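Local coordinates for protein cellulosomal scaffoldin (Acetivibrio cellulolyticus, PDB 3ZUC) that binds crystalline cellulose through this family 3b carbohydrate-binding module of a scaffoldin subunit and binds a calcium ion, the whole protein probably also being a cellulase, at residues E9-G14 and T131-W136; Q16-S21 and N117-D122; L43-T48 and Y124-S129; F47-D52 and F110-W115. All coordinates share one frame; numbering follows the deposited sequence. Where two conformers were deposited one is given.

Interaction 1. Residues E9-G14 and T131-W136; sequences EFFNAG and TTYTSW
Phe-10 and Thr-134 pair through both backbone groups, the signature of an antiparallel hydrogen-bonded pair. Phe-10 N gives its proton to Thr-134 O at 2.9 Å, and Thr-134 N returns one to Phe-10 O at 3.2 Å; both are bent, with N-H...acceptor angles near 140°. In one of two conformers, and so with some doubt, OG1 of Thr-134 donates to Thr-132 O at 2.9 Å. This short pairing places 134-135 at the outer margin of one sheet of the CBM3 beta sandwich, next to strand 6-12. Three polar ends find partners outside the two segments: the Glu-9 carboxylate forms a salt bridge with Arg-27, Tyr-133 OH bonds to Glu-105, and the indole NE1 of Trp-136 donates to Ser-125 O. Rings meet on both sides of the strand. The Phe-11 edge stands T-shaped on the Tyr-133 face, planes 82° apart, with CE1 over the centre of that face. Thr-132 CA lies over a face of the Phe-11 ring itself. Phe-10, its CG anti to the backbone N (chi1 -176°), reaches Trp-136 instead: CD2 comes within 3.5 Å of Trp-136 CD1, and the Phe-10 ring and the five-membered ring of Trp-136 are nearly parallel but displaced, with centroids 5.3 Å apart.

Interaction 2. Residues Q16-S21 and N117-D122; sequences QAQSNS and NYNQAD. With CA (calcium ion), chain B.
Gln-120 is gripped through backbone and side chain alike. Its N donates to Ala-17 O at 2.7 Å, while its NE2 reaches Gln-16 O at 2.9 Å, with the acceptor close to the plane of the amide. The extended side chain that makes this possible also brings NE2 to Gly-14 O. Next along come the reciprocal bonds of Ser-19 and Tyr-118, Tyr-118 N to Ser-19 O at 2.8 Å and Ser-19 N to Tyr-118 O at 3.1 Å, both nearly straight. They define a two-stranded antiparallel ribbon, 18-19 with 118-119, beside the calcium site of this CBM3 module: Asn-119 O binds the ion at 2.3 Å and Asp-122 OD1 at 2.4 Å, with Thr-48, Asp-50, Asp-123 and a water completing the shell. Between these two ligands the chain makes an Asx turn, Ala-121 N donating to Asn-119 OD1 from above the carbonyl plane. Farther out, a water accepts from Asn-117 ND2, though its link to Gln-18 OE1 is doubtful, and the amides of Gln-18 and Asn-119 lie 17° from parallel, NE2 of the former 3.9 Å from CB of the latter. On the other face Ser-19 CB packs against the Gln-120 amide. Tyr-118 turns its ring edge to Ser-19 O, and its hydroxyl bonds to Gln-55.

Interaction 3. Residues L43-T48 and Y124-S129; sequences LHYYFT and YSFNSS. With CA (calcium ion), chain B; EDO (1,2-ethanediol), chain C.
Tyr-45 offers the face of its ring to Ser-125, whose CB sits 3.6 Å from the ring centroid and 20° off the normal, a CH-pi contact. CE2 is among the ring atoms nearest to that CB, so the methylene is offset toward the rim. Beyond the ring, Tyr-45 OH runs on to the backbone of Phe-126, 3.3 Å from its CA, and also meets the edge of the Phe-126 ring; its hydrogen-bond partner is Asn-12. At Tyr-46 the backbone is bonded from both ends by one serine: Tyr-46 N donates to Ser-125 OG at 2.8 Å with an angle of 166°, and Ser-125 N donates to Tyr-46 O at 3.1 Å. The serine hydroxyl lies beside its own backbone N (chi1 -63°), where it can accept from Tyr-46 N, and it also bonds to Lys-138 O. The Tyr-46 side chain runs alongside that of Tyr-124, both pointing the same way, with CB of Tyr-46 3.9 Å from CD1 of Tyr-124; the rings are steeply inclined but neither stacked nor T-shaped. Tyr-46 OH accepts from His-44 ND1 at 2.8 Å and bonds to a 1,2-ethanediol molecule, probably from the crystallisation liquor. At the end of the segment Thr-48 chelates calcium through O and OG1. In the sandwich, strand 42-47 runs between strands 83-91 and 140-143, and the irregular 124-129 segment crosses near its end; Asn-12 of strand 6-12 bonds both to Asn-127 of this segment and to Tyr-45 of strand 42-47, joining the two sheets.

Interaction 4. Residues F47-D52 and F110-W115; sequences FTVDGD and FAKSDW. With CA (calcium ion), chain B.
Phe-47 and Phe-110 form the dense, buried end of this contact, their side chains arriving from opposite directions. Phe-110 CE2 rests over one face of the Phe-47 ring, toward its rim, and approaches CZ of that ring to 3.7 Å; the planes are inclined at 46°, which makes the pair neither a stack nor a T. Gln-55 of strand 55-61 touches both rings.

Away from the rings the contact is carried by one long side chain, buried Lys-112, and the solvent side lies at the Asp-50 to Asp-52 part of the loop. Lys-112 is extended from CG onward and carries its ammonium into the turn of the 47-52 loop, where CE passes Val-49 CG2 loosely, at 4.2 Å. There Lys-112 NZ donates to Val-49 O at 2.8 Å and to Gly-51 O at 2.9 Å, the latter in the carbonyl plane and on a lone pair. Asp-50 O is equally near, but its angle is too poor for a bond. Asn-117 O is a further partner of NZ. Gly-51, exposed to solvent, adopts phi and psi both near +100°, a conformation suited to glycine.

The same loop contributes to the calcium site, where Asp-50 OD2 binds the ion at 2.3 Å. Lys-112 NZ is 6.1 Å from Asp-50 OD2, so it does not pair with that carboxylate; its bonds to the carbonyl oxygens of Val-49 and Gly-51 probably steady the loop whose Asp-50 binds calcium.

Starting from the N terminus, strand 6-12 opens interaction 1, whose partner near 134-135 closes a loop holding almost the whole module; the other three contacts lie nested within it. Interaction 2 follows at 16-21 and closes at 117-122, and interaction 4, from 47-52 to 110-115, nests inside it. Interaction 3 begins at 43-48, whose last two residues also open interaction 4, but its partner lies beyond 122, so it crosses interaction 2. Interactions 2, 3 and 4 meet at one calcium ion, which ties the short two-stranded ribbon to the end of strand 42-47, while interaction 4 adds strand 102-112 of the other sheet; Asn-12 and Trp-136 join interaction 1 to the 124-129 segment.

Interaction 1. Residues E9-G14 and T131-W136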
# COMPACT_ATOMS: atom_id res chain seq x y z
N GLU A 9 2.67 -9.11 0.03
CA GLU A 9 2.67 -9.34 -1.40
C GLU A 9 1.86 -8.22 -2.06
O GLU A 9 1.02 -7.58 -1.41
CB GLU A 9 2.04 -10.69 -1.71
CG GLU A 9 2.75 -11.89 -1.16
CD GLU A 9 1.82 -13.08 -1.25
OE1 GLU A 9 0.98 -13.27 -0.35
OE2 GLU A 9 1.86 -13.79 -2.28
N PHE A 10 2.06 -8.03 -3.36
CA PHE A 10 1.53 -6.87 -4.01
C PHE A 10 1.37 -7.11 -5.51
O PHE A 10 2.18 -7.84 -6.10
CB PHE A 10 2.50 -5.68 -3.81
CG PHE A 10 1.98 -4.39 -4.39
CD1 PHE A 10 1.05 -3.64 -3.69
CD2 PHE A 10 2.37 -3.96 -5.64
CE1 PHE A 10 0.49 -2.51 -4.24
CE2 PHE A 10 1.82 -2.81 -6.18
CZ PHE A 10 0.88 -2.11 -5.47
N PHE A 11 0.40 -6.44 -6.13
CA PHE A 11 0.42 -6.19 -7.57
C PHE A 11 -0.48 -5.00 -7.85
O PHE A 11 -1.25 -4.55 -7.00
CB PHE A 11 0.07 -7.42 -8.43
CG PHE A 11 -1.38 -7.85 -8.44
CD1 PHE A 11 -1.93 -8.52 -7.36
CD2 PHE A 11 -2.16 -7.67 -9.56
CE1 PHE A 11 -3.24 -8.98 -7.39
CE2 PHE A 11 -3.47 -8.12 -9.60
CZ PHE A 11 -4.01 -8.78 -8.52
N ASN A 12 -0.37 -4.48 -9.07
CA ASN A 12 -1.19 -3.38 -9.54
C ASN A 12 -2.35 -3.91 -10.38
O ASN A 12 -2.11 -4.64 -11.36
CB ASN A 12 -0.36 -2.44 -10.43
CG ASN A 12 0.66 -1.64 -9.63
OD1 ASN A 12 1.79 -2.08 -9.43
ND2 ASN A 12 0.24 -0.48 -9.13
N ALA A 13 -3.59 -3.56 -10.04
CA ALA A 13 -4.73 -4.12 -10.79
C ALA A 13 -4.89 -3.54 -12.17
O ALA A 13 -5.50 -4.17 -13.03
CB ALA A 13 -6.04 -3.94 -10.03
N GLY A 14 -4.38 -2.33 -12.38
CA GLY A 14 -4.35 -1.63 -13.66
C GLY A 14 -2.93 -1.18 -13.93
O GLY A 14 -2.29 -0.58 -13.06
N THR A 131 0.67 -10.08 -12.50
CA THR A 131 -0.77 -10.21 -12.68
C THR A 131 -1.41 -10.87 -11.45
O THR A 131 -2.62 -11.07 -11.44
CB THR A 131 -1.09 -11.02 -13.93
OG1 THR A 131 -0.48 -12.31 -13.81
CG2 THR A 131 -0.56 -10.30 -15.19
N THR A 132 -0.59 -11.22 -10.47
CA THR A 132 -0.96 -11.94 -9.25
C THR A 132 -0.11 -11.37 -8.15
O THR A 132 0.93 -10.79 -8.42
CB THR A 132 -0.66 -13.55 -9.35
OG1 THR A 132 0.75 -13.80 -9.51
CG2 THR A 132 -1.40 -14.19 -10.48
N TYR A 133 -0.51 -11.60 -6.92
CA TYR A 133 0.30 -11.23 -5.78
C TYR A 133 1.72 -11.79 -5.87
O TYR A 133 1.93 -12.98 -6.12
CB TYR A 133 -0.36 -11.71 -4.50
CG TYR A 133 -1.61 -10.94 -4.19
CD1 TYR A 133 -1.54 -9.59 -3.88
CD2 TYR A 133 -2.87 -11.53 -4.20
CE1 TYR A 133 -2.65 -8.87 -3.61
CE2 TYR A 133 -4.01 -10.81 -3.92
CZ TYR A 133 -3.88 -9.46 -3.62
OH TYR A 133 -4.99 -8.67 -3.35
N THR A 134 2.67 -10.92 -5.55
CA THR A 134 4.08 -11.25 -5.62
C THR A 134 4.81 -10.56 -4.48
O THR A 134 4.45 -9.46 -4.08
CB THR A 134 4.60 -10.84 -6.98
OG1 THR A 134 3.72 -11.38 -7.96
CG2 THR A 134 5.99 -11.40 -7.23
N SER A 135 5.84 -11.22 -3.95
CA SER A 135 6.61 -10.64 -2.86
C SER A 135 7.43 -9.47 -3.42
O SER A 135 8.30 -9.62 -4.30
CB SER A 135 7.45 -11.71 -2.18
OG SER A 135 6.60 -12.73 -1.64
N TRP A 136 7.12 -8.30 -2.91
CA TRP A 136 7.51 -7.05 -3.54
C TRP A 136 8.12 -6.14 -2.49
O TRP A 136 7.43 -5.66 -1.60
CB TRP A 136 6.27 -6.41 -4.17
CG TRP A 136 6.47 -5.25 -5.07
CD1 TRP A 136 5.84 -4.04 -4.97
CD2 TRP A 136 7.24 -5.20 -6.28
NE1 TRP A 136 6.18 -3.24 -6.03
CE2 TRP A 136 7.03 -3.93 -6.84
CE3 TRP A 136 8.05 -6.12 -6.97
CZ2 TRP A 136 7.63 -3.53 -8.03
CZ3 TRP A 136 8.64 -5.72 -8.14
CH2 TRP A 136 8.43 -4.44 -8.66

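Interaction 2. Residues Q16-S21 and N117-D122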
# COMPACT_ATOMS: atom_id res chain seq x y z
N GLN A 16 -1.77 0.47 -16.97
CA GLN A 16 -1.66 1.51 -18.03
C GLN A 16 -0.57 2.54 -17.62
O GLN A 16 -0.65 3.10 -16.53
CB GLN A 16 -3.05 2.21 -18.24
CG GLN A 16 -3.20 3.09 -19.53
CD GLN A 16 -4.56 3.80 -19.77
OE1 GLN A 16 -5.27 4.16 -18.84
NE2 GLN A 16 -4.89 4.03 -21.05
N ALA A 17 0.45 2.83 -18.45
CA ALA A 17 1.43 3.86 -18.05
C ALA A 17 0.74 5.20 -17.83
O ALA A 17 0.92 5.84 -16.80
CB ALA A 17 2.55 3.97 -19.06
N GLN A 18 -0.04 5.64 -18.81
CA GLN A 18 -0.78 6.88 -18.66
C GLN A 18 -2.12 6.49 -18.09
O GLN A 18 -2.91 5.86 -18.78
CB GLN A 18 -0.93 7.60 -20.00
CG GLN A 18 0.39 8.04 -20.57
CD GLN A 18 1.08 9.14 -19.77
OE1 GLN A 18 0.43 10.09 -19.31
NE2 GLN A 18 2.40 9.03 -19.62
N SER A 19 -2.36 6.80 -16.83
CA SER A 19 -3.53 6.29 -16.12
C SER A 19 -4.11 7.37 -15.23
O SER A 19 -3.36 8.05 -14.53
CB SER A 19 -3.12 5.08 -15.30
OG SER A 19 -4.25 4.43 -14.76
N ASN A 20 -5.43 7.49 -15.19
CA ASN A 20 -6.06 8.45 -14.30
C ASN A 20 -6.25 7.92 -12.89
O ASN A 20 -6.77 8.61 -12.04
CB ASN A 20 -7.38 8.96 -14.88
CG ASN A 20 -8.43 7.88 -14.99
OD1 ASN A 20 -8.33 6.82 -14.38
ND2 ASN A 20 -9.47 8.17 -15.74
N SER A 21 -5.82 6.68 -12.62
CA SER A 21 -5.91 6.09 -11.30
C SER A 21 -4.74 5.14 -11.12
O SER A 21 -4.18 4.60 -12.07
CB SER A 21 -7.21 5.31 -11.13
OG SER A 21 -8.36 6.14 -11.25
N ASN A 117 -4.07 12.76 -15.35
CA ASN A 117 -3.29 11.54 -15.42
C ASN A 117 -2.04 11.51 -14.56
O ASN A 117 -1.40 12.53 -14.30
CB ASN A 117 -2.89 11.25 -16.86
CG ASN A 117 -4.06 10.83 -17.73
OD1 ASN A 117 -5.05 10.28 -17.25
ND2 ASN A 117 -3.95 11.10 -19.01
N TYR A 118 -1.70 10.29 -14.17
CA TYR A 118 -0.41 9.87 -13.69
C TYR A 118 0.39 9.22 -14.83
O TYR A 118 -0.20 8.71 -15.78
CB TYR A 118 -0.59 8.79 -12.62
CG TYR A 118 -1.32 9.21 -11.37
CD1 TYR A 118 -0.66 9.85 -10.34
CD2 TYR A 118 -2.66 8.92 -11.20
CE1 TYR A 118 -1.31 10.19 -9.17
CE2 TYR A 118 -3.32 9.26 -10.05
CZ TYR A 118 -2.65 9.88 -9.01
OH TYR A 118 -3.34 10.21 -7.88
N ASN A 119 1.72 9.19 -14.69
CA ASN A 119 2.60 8.28 -15.43
C ASN A 119 3.06 7.20 -14.47
O ASN A 119 3.91 7.45 -13.61
CB ASN A 119 3.82 8.99 -16.02
CG ASN A 119 4.81 8.03 -16.60
OD1 ASN A 119 4.44 6.93 -17.04
ND2 ASN A 119 6.08 8.40 -16.60
N GLN A 120 2.49 6.01 -14.55
CA GLN A 120 2.85 4.95 -13.61
C GLN A 120 4.27 4.43 -13.83
O GLN A 120 4.88 3.87 -12.91
CB GLN A 120 1.87 3.78 -13.68
CG GLN A 120 0.44 4.17 -13.43
CD GLN A 120 -0.37 3.00 -12.92
OE1 GLN A 120 -0.28 2.66 -11.74
NE2 GLN A 120 -1.12 2.34 -13.81
N ALA A 121 4.78 4.56 -15.05
CA ALA A 121 5.97 3.82 -15.43
C ALA A 121 7.20 4.16 -14.60
O ALA A 121 8.06 3.30 -14.42
CB ALA A 121 6.28 4.04 -16.91
N ASP A 122 7.29 5.40 -14.11
CA ASP A 122 8.43 5.82 -13.32
C ASP A 122 8.25 5.66 -11.82
O ASP A 122 9.13 6.07 -11.06
CB ASP A 122 8.84 7.26 -13.65
CG ASP A 122 7.85 8.30 -13.14
OD1 ASP A 122 6.65 7.97 -13.01
OD2 ASP A 122 8.28 9.44 -12.88
CA CA B . 4.69 8.82 -11.88
O HOH W 1 -1.26 11.71 -19.90
O HOH W 2 2.40 8.17 -11.22

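Interaction 3. Residues L43-T48 and Y124-S129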
# COMPACT_ATOMS: atom_id res chain seq x y z
N LEU A 43 0.92 0.79 5.54
CA LEU A 43 1.51 0.39 4.27
C LEU A 43 1.86 1.64 3.48
O LEU A 43 1.12 2.61 3.53
CB LEU A 43 0.51 -0.44 3.43
CG LEU A 43 -0.16 -1.60 4.15
CD1 LEU A 43 -1.27 -2.19 3.31
CD2 LEU A 43 0.85 -2.66 4.53
N HIS A 44 2.97 1.61 2.73
CA HIS A 44 3.31 2.70 1.82
C HIS A 44 3.43 2.23 0.36
O HIS A 44 4.00 1.17 0.08
CB HIS A 44 4.66 3.35 2.15
CG HIS A 44 4.68 4.13 3.42
ND1 HIS A 44 5.83 4.72 3.89
CD2 HIS A 44 3.70 4.42 4.30
CE1 HIS A 44 5.56 5.34 5.02
NE2 HIS A 44 4.28 5.18 5.30
N TYR A 45 2.94 3.09 -0.52
CA TYR A 45 3.10 2.97 -1.97
C TYR A 45 3.74 4.27 -2.46
O TYR A 45 3.15 5.34 -2.28
CB TYR A 45 1.76 2.73 -2.65
CG TYR A 45 1.86 2.48 -4.14
CD1 TYR A 45 1.85 3.53 -5.05
CD2 TYR A 45 2.00 1.19 -4.64
CE1 TYR A 45 1.97 3.30 -6.41
CE2 TYR A 45 2.12 0.95 -5.99
CZ TYR A 45 2.10 2.01 -6.88
OH TYR A 45 2.19 1.71 -8.23
N TYR A 46 4.92 4.18 -3.05
CA TYR A 46 5.74 5.32 -3.46
C TYR A 46 5.62 5.59 -4.95
O TYR A 46 5.66 4.67 -5.77
CB TYR A 46 7.21 5.03 -3.13
CG TYR A 46 7.49 4.85 -1.66
CD1 TYR A 46 7.74 5.95 -0.85
CD2 TYR A 46 7.49 3.60 -1.06
CE1 TYR A 46 7.99 5.84 0.49
CE2 TYR A 46 7.73 3.46 0.29
CZ TYR A 46 7.98 4.58 1.08
OH TYR A 46 8.24 4.41 2.42
N PHE A 47 5.52 6.87 -5.31
CA PHE A 47 5.28 7.23 -6.69
C PHE A 47 5.73 8.66 -6.96
O PHE A 47 6.01 9.43 -6.04
CB PHE A 47 3.79 7.02 -7.04
CG PHE A 47 2.83 7.91 -6.27
CD1 PHE A 47 2.44 7.59 -4.97
CD2 PHE A 47 2.29 9.05 -6.85
CE1 PHE A 47 1.55 8.40 -4.27
CE2 PHE A 47 1.40 9.85 -6.16
CZ PHE A 47 1.02 9.52 -4.87
N THR A 48 5.78 9.01 -8.24
CA THR A 48 5.89 10.40 -8.66
C THR A 48 4.52 10.86 -9.15
O THR A 48 3.89 10.20 -9.97
CB THR A 48 6.95 10.64 -9.74
OG1 THR A 48 6.57 9.94 -10.92
CG2 THR A 48 8.32 10.18 -9.28
N TYR A 124 8.29 4.29 -8.13
CA TYR A 124 9.13 3.36 -7.37
C TYR A 124 8.39 2.05 -7.07
O TYR A 124 8.96 0.97 -7.21
CB TYR A 124 9.57 4.04 -6.07
CG TYR A 124 10.42 3.22 -5.14
CD1 TYR A 124 9.88 2.44 -4.14
CD2 TYR A 124 11.79 3.31 -5.23
CE1 TYR A 124 10.68 1.74 -3.26
CE2 TYR A 124 12.61 2.62 -4.36
CZ TYR A 124 12.05 1.83 -3.38
OH TYR A 124 12.88 1.14 -2.52
N SER A 125 7.13 2.14 -6.64
CA SER A 125 6.39 0.96 -6.22
C SER A 125 5.64 0.22 -7.34
O SER A 125 5.08 -0.85 -7.09
CB SER A 125 5.40 1.31 -5.12
OG SER A 125 6.03 1.78 -3.95
N PHE A 126 5.59 0.79 -8.55
CA PHE A 126 4.76 0.21 -9.61
C PHE A 126 5.38 -1.07 -10.15
O PHE A 126 6.58 -1.13 -10.44
CB PHE A 126 4.65 1.22 -10.75
CG PHE A 126 3.84 0.75 -11.94
CD1 PHE A 126 2.50 0.47 -11.83
CD2 PHE A 126 4.43 0.69 -13.19
CE1 PHE A 126 1.75 0.10 -12.93
CE2 PHE A 126 3.68 0.34 -14.31
CZ PHE A 126 2.34 0.04 -14.18
N ASN A 127 4.53 -2.08 -10.31
CA ASN A 127 4.92 -3.34 -10.92
C ASN A 127 4.18 -3.46 -12.25
O ASN A 127 2.98 -3.67 -12.29
CB ASN A 127 4.61 -4.49 -9.98
CG ASN A 127 5.19 -5.78 -10.48
OD1 ASN A 127 5.18 -6.02 -11.68
ND2 ASN A 127 5.70 -6.61 -9.59
N SER A 128 4.91 -3.29 -13.34
CA SER A 128 4.28 -3.27 -14.65
C SER A 128 3.88 -4.68 -15.15
O SER A 128 3.13 -4.78 -16.12
CB SER A 128 5.21 -2.61 -15.68
OG SER A 128 6.28 -3.49 -15.96
N SER A 129 4.36 -5.73 -14.49
CA SER A 129 4.33 -7.09 -15.04
C SER A 129 3.51 -8.11 -14.25
O SER A 129 2.99 -9.07 -14.82
CB SER A 129 5.78 -7.59 -15.18
OG SER A 129 5.85 -9.00 -15.11
CA CA B . 4.69 8.82 -11.88
C1 EDO C . 9.13 7.45 5.16
O1 EDO C . 8.48 6.27 5.64
C2 EDO C . 9.20 7.42 3.65
O2 EDO C . 9.92 6.26 3.21
O HOH W 2 2.40 8.17 -11.22

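Interaction 4. Residues F47-D52 and F110-W115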
# COMPACT_ATOMS: atom_id res chain seq x y z
N PHE A 47 5.52 6.87 -5.31
CA PHE A 47 5.28 7.23 -6.69
C PHE A 47 5.73 8.66 -6.96
O PHE A 47 6.01 9.43 -6.04
CB PHE A 47 3.79 7.02 -7.04
CG PHE A 47 2.83 7.91 -6.27
CD1 PHE A 47 2.44 7.59 -4.97
CD2 PHE A 47 2.29 9.05 -6.85
CE1 PHE A 47 1.55 8.40 -4.27
CE2 PHE A 47 1.40 9.85 -6.16
CZ PHE A 47 1.02 9.52 -4.87
N THR A 48 5.78 9.01 -8.24
CA THR A 48 5.89 10.40 -8.66
C THR A 48 4.52 10.86 -9.15
O THR A 48 3.89 10.20 -9.97
CB THR A 48 6.95 10.64 -9.74
OG1 THR A 48 6.57 9.94 -10.92
CG2 THR A 48 8.32 10.18 -9.28
N VAL A 49 4.04 11.97 -8.60
CA VAL A 49 2.67 12.39 -8.81
C VAL A 49 2.36 12.88 -10.23
O VAL A 49 1.22 12.80 -10.65
CB VAL A 49 2.27 13.44 -7.73
CG1 VAL A 49 3.00 14.76 -7.91
CG2 VAL A 49 0.77 13.64 -7.64
N ASP A 50 3.37 13.39 -10.94
CA ASP A 50 3.18 13.89 -12.32
C ASP A 50 2.09 14.97 -12.37
O ASP A 50 1.10 14.86 -13.12
CB ASP A 50 2.86 12.74 -13.27
CG ASP A 50 3.98 11.76 -13.38
OD1 ASP A 50 5.08 12.22 -13.79
OD2 ASP A 50 3.80 10.58 -13.10
N GLY A 51 2.30 16.02 -11.58
CA GLY A 51 1.34 17.10 -11.44
C GLY A 51 0.58 16.93 -10.13
O GLY A 51 -0.34 16.13 -10.03
N ASP A 52 1.00 17.68 -9.12
CA ASP A 52 0.43 17.56 -7.78
C ASP A 52 -1.00 18.12 -7.79
O ASP A 52 -1.26 19.19 -8.30
CB ASP A 52 1.29 18.31 -6.77
CG ASP A 52 0.94 18.03 -5.32
OD1 ASP A 52 0.34 16.99 -5.02
OD2 ASP A 52 1.32 18.87 -4.45
N PHE A 110 -6.53 5.08 -6.07
CA PHE A 110 -6.44 6.50 -5.80
C PHE A 110 -6.36 7.29 -7.09
O PHE A 110 -5.97 6.79 -8.14
CB PHE A 110 -5.33 6.86 -4.81
CG PHE A 110 -3.89 6.57 -5.21
CD1 PHE A 110 -3.29 5.36 -4.88
CD2 PHE A 110 -3.12 7.56 -5.81
CE1 PHE A 110 -1.94 5.16 -5.13
CE2 PHE A 110 -1.77 7.35 -6.06
CZ PHE A 110 -1.18 6.15 -5.71
N ALA A 111 -6.80 8.55 -6.98
CA ALA A 111 -6.91 9.45 -8.12
C ALA A 111 -6.79 10.89 -7.64
O ALA A 111 -6.95 11.20 -6.46
CB ALA A 111 -8.23 9.26 -8.85
N LYS A 112 -6.57 11.78 -8.61
CA LYS A 112 -6.51 13.21 -8.38
C LYS A 112 -7.91 13.82 -8.43
O LYS A 112 -8.81 13.31 -9.09
CB LYS A 112 -5.64 13.86 -9.46
CG LYS A 112 -4.23 13.33 -9.46
CD LYS A 112 -3.39 13.95 -10.57
CE LYS A 112 -2.07 13.26 -10.67
NZ LYS A 112 -1.16 13.88 -11.66
N SER A 113 -8.06 14.97 -7.77
CA SER A 113 -9.38 15.60 -7.66
C SER A 113 -9.98 15.98 -9.00
O SER A 113 -11.21 16.03 -9.12
CB SER A 113 -9.27 16.83 -6.78
OG SER A 113 -8.35 17.73 -7.36
N ASP A 114 -9.13 16.30 -9.97
CA ASP A 114 -9.54 16.68 -11.31
C ASP A 114 -9.41 15.53 -12.31
O ASP A 114 -9.65 15.75 -13.51
CB ASP A 114 -8.77 17.93 -11.78
CG ASP A 114 -7.27 17.74 -11.83
OD1 ASP A 114 -6.78 16.60 -11.63
OD2 ASP A 114 -6.58 18.77 -12.07
N TRP A 115 -9.09 14.33 -11.83
CA TRP A 115 -9.03 13.13 -12.66
C TRP A 115 -8.00 13.22 -13.77
O TRP A 115 -8.06 12.48 -14.74
CB TRP A 115 -10.45 12.69 -13.12
CG TRP A 115 -11.20 12.17 -11.93
CD1 TRP A 115 -11.93 12.89 -11.03
CD2 TRP A 115 -11.19 10.83 -11.46
NE1 TRP A 115 -12.40 12.05 -10.02
CE2 TRP A 115 -11.94 10.79 -10.27
CE3 TRP A 115 -10.61 9.66 -11.94
CZ2 TRP A 115 -12.16 9.60 -9.58
CZ3 TRP A 115 -10.83 8.49 -11.24
CH2 TRP A 115 -11.58 8.48 -10.08
CA CA B . 4.69 8.82 -11.88
O HOH W 2 2.40 8.17 -11.22